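Local coordinates for protein inorganic pyrophosphatase (Helicobacter pylori, PDB 2BQX) that probably hydrolyses inorganic pyrophosphate to two phosphate ions with the help of magnesium, working as a homohexamer, at residues Leu88-Asn93 / Phe154-Ala160. Residues are numbered along the deposited sequence; the frame is centred on the assembly and turned at random.
Sequences LVGVLN and FENKESA
Val91 and Glu155 form a hydrogen-bonded antiparallel pair, with Glu155 N to Val91 O at 2.8 Å and Val91 N to Glu155 O at 3.0 Å. One residue along, Leu92 packs on Phe154: its CD1 sits over the ring centre, 3.7 Å from the centroid, a CH-pi contact close to the ring normal. On the side of the sheet that carries these two, helix 127-139 packs through Ile133, which touches both side chains. On the other side Val91 CG1 lies 3.6 Å from Glu155 CB. The Glu155 carboxylate takes a bond from Ser159 OG on the anti side of OE1, while a water donates to both OE2 and Asn93 OD1. Ala160 CB approaches Leu88 CD2 (3.9 Å) and Val91 CB (4.0 Å). Lys157, fully extended from a CG anti to the backbone N (chi1 -176°), runs its methylenes past Leu88 O and delivers NZ to a salt bridge with Asp13. Val89 and Gly90 form a classic beta bulge opposite Ile105, where strand 83-96 pairs with strand 99-108. Asn156 N-caps helix 157-171, OD1 accepting from Ser159 N, so Ser159 is held at its amide while its hydroxyl and the shared water restrain the Glu155 carboxylate.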
loop_
_atom_site.group_PDB
_atom_site.type_symbol
_atom_site.label_atom_id
_atom_site.label_comp_id
_atom_site.label_asym_id
_atom_site.label_seq_id
_atom_site.Cartn_x
_atom_site.Cartn_y
_atom_site.Cartn_z
ATOM N N LEU A 88 -26.679 -8.020 10.952
ATOM C CA LEU A 88 -27.017 -8.886 9.826
ATOM C C LEU A 88 -27.914 -8.239 8.781
ATOM O O LEU A 88 -28.787 -7.436 9.106
ATOM C CB LEU A 88 -27.724 -10.147 10.331
ATOM C CG LEU A 88 -26.955 -11.430 10.637
ATOM C CD1 LEU A 88 -25.649 -11.139 11.323
ATOM C CD2 LEU A 88 -27.853 -12.326 11.492
ATOM N N VAL A 89 -27.685 -8.598 7.520
ATOM C CA VAL A 89 -28.520 -8.118 6.428
ATOM C C VAL A 89 -28.856 -9.273 5.488
ATOM O O VAL A 89 -29.672 -9.125 4.577
ATOM C CB VAL A 89 -27.863 -6.957 5.616
ATOM C CG1 VAL A 89 -27.699 -5.735 6.513
ATOM C CG2 VAL A 89 -26.522 -7.388 5.043
ATOM N N GLY A 90 -28.231 -10.427 5.715
ATOM C CA GLY A 90 -28.498 -11.583 4.872
ATOM C C GLY A 90 -27.585 -12.772 5.118
ATOM O O GLY A 90 -26.827 -12.793 6.085
ATOM N N VAL A 91 -27.673 -13.773 4.247
ATOM C CA VAL A 91 -26.839 -14.962 4.358
ATOM C C VAL A 91 -26.575 -15.560 2.976
ATOM O O VAL A 91 -27.432 -15.509 2.089
ATOM C CB VAL A 91 -27.498 -16.036 5.280
ATOM C CG1 VAL A 91 -28.845 -16.463 4.716
ATOM C CG2 VAL A 91 -26.574 -17.240 5.421
ATOM N N LEU A 92 -25.371 -16.099 2.791
ATOM C CA LEU A 92 -24.979 -16.724 1.530
ATOM C C LEU A 92 -24.868 -18.231 1.735
ATOM O O LEU A 92 -24.086 -18.701 2.564
ATOM C CB LEU A 92 -23.632 -16.168 1.044
ATOM C CG LEU A 92 -23.030 -16.787 -0.224
ATOM C CD1 LEU A 92 -24.015 -16.696 -1.380
ATOM C CD2 LEU A 92 -21.735 -16.066 -0.574
ATOM N N ASN A 93 -25.654 -18.982 0.974
ATOM C CA ASN A 93 -25.666 -20.439 1.068
ATOM C C ASN A 93 -24.818 -21.074 -0.031
ATOM O O ASN A 93 -24.908 -20.693 -1.195
ATOM C CB ASN A 93 -27.110 -20.937 0.967
ATOM C CG ASN A 93 -27.983 -20.426 2.099
ATOM O OD1 ASN A 93 -29.152 -20.092 1.898
ATOM N ND2 ASN A 93 -27.423 -20.371 3.298
ATOM N N PHE A 154 -28.146 -15.965 -2.240
ATOM C CA PHE A 154 -28.330 -15.210 -1.006
ATOM C C PHE A 154 -29.768 -15.255 -0.507
ATOM O O PHE A 154 -30.706 -15.372 -1.296
ATOM C CB PHE A 154 -27.975 -13.735 -1.208
ATOM C CG PHE A 154 -26.530 -13.486 -1.517
ATOM C CD1 PHE A 154 -26.057 -13.572 -2.820
ATOM C CD2 PHE A 154 -25.645 -13.140 -0.503
ATOM C CE1 PHE A 154 -24.718 -13.315 -3.112
ATOM C CE2 PHE A 154 -24.304 -12.880 -0.781
ATOM C CZ PHE A 154 -23.842 -12.966 -2.089
ATOM N N GLU A 155 -29.933 -15.149 0.807
ATOM C CA GLU A 155 -31.253 -15.102 1.422
ATOM C C GLU A 155 -31.255 -13.842 2.278
ATOM O O GLU A 155 -30.188 -13.334 2.630
ATOM C CB GLU A 155 -31.510 -16.347 2.272
ATOM C CG GLU A 155 -31.361 -17.629 1.471
ATOM C CD GLU A 155 -32.148 -18.785 2.045
ATOM O OE1 GLU A 155 -32.192 -18.926 3.284
ATOM O OE2 GLU A 155 -32.715 -19.563 1.250
ATOM N N ASN A 156 -32.438 -13.335 2.611
ATOM C CA ASN A 156 -32.543 -12.103 3.377
ATOM C C ASN A 156 -32.199 -12.160 4.862
ATOM O O ASN A 156 -31.857 -13.211 5.408
ATOM C CB ASN A 156 -33.938 -11.490 3.205
ATOM C CG ASN A 156 -35.046 -12.412 3.660
ATOM O OD1 ASN A 156 -34.853 -13.256 4.535
ATOM N ND2 ASN A 156 -36.230 -12.240 3.077
ATOM N N LYS A 157 -32.290 -11.000 5.505
ATOM C CA LYS A 157 -31.985 -10.863 6.923
ATOM C C LYS A 157 -32.815 -11.798 7.803
ATOM O O LYS A 157 -32.308 -12.355 8.781
ATOM C CB LYS A 157 -32.202 -9.411 7.351
ATOM C CG LYS A 157 -31.828 -9.115 8.791
ATOM C CD LYS A 157 -32.211 -7.689 9.164
ATOM C CE LYS A 157 -31.799 -7.380 10.583
ATOM N NZ LYS A 157 -32.264 -6.041 11.046
ATOM N N GLU A 158 -34.087 -11.969 7.466
ATOM C CA GLU A 158 -34.953 -12.848 8.247
ATOM C C GLU A 158 -34.358 -14.258 8.271
ATOM O O GLU A 158 -34.346 -14.917 9.309
ATOM C CB GLU A 158 -36.359 -12.871 7.641
ATOM C CG GLU A 158 -37.327 -13.804 8.341
ATOM C CD GLU A 158 -38.751 -13.652 7.829
ATOM O OE1 GLU A 158 -39.614 -14.459 8.230
ATOM O OE2 GLU A 158 -39.003 -12.723 7.032
ATOM N N SER A 159 -33.855 -14.707 7.124
ATOM C CA SER A 159 -33.251 -16.031 7.021
ATOM C C SER A 159 -31.934 -16.093 7.786
ATOM O O SER A 159 -31.637 -17.084 8.450
ATOM C CB SER A 159 -33.007 -16.391 5.557
ATOM O OG SER A 159 -32.366 -17.653 5.453
ATOM N N ALA A 160 -31.148 -15.028 7.692
ATOM C CA ALA A 160 -29.866 -14.968 8.377
ATOM C C ALA A 160 -30.046 -15.071 9.888
ATOM O O ALA A 160 -29.261 -15.728 10.572
ATOM C CB ALA A 160 -29.142 -13.667 8.018
HETATM O O HOH W 1 -29.232 -4.813 9.971
HETATM O O HOH W 2 -30.249 -20.132 -0.460
#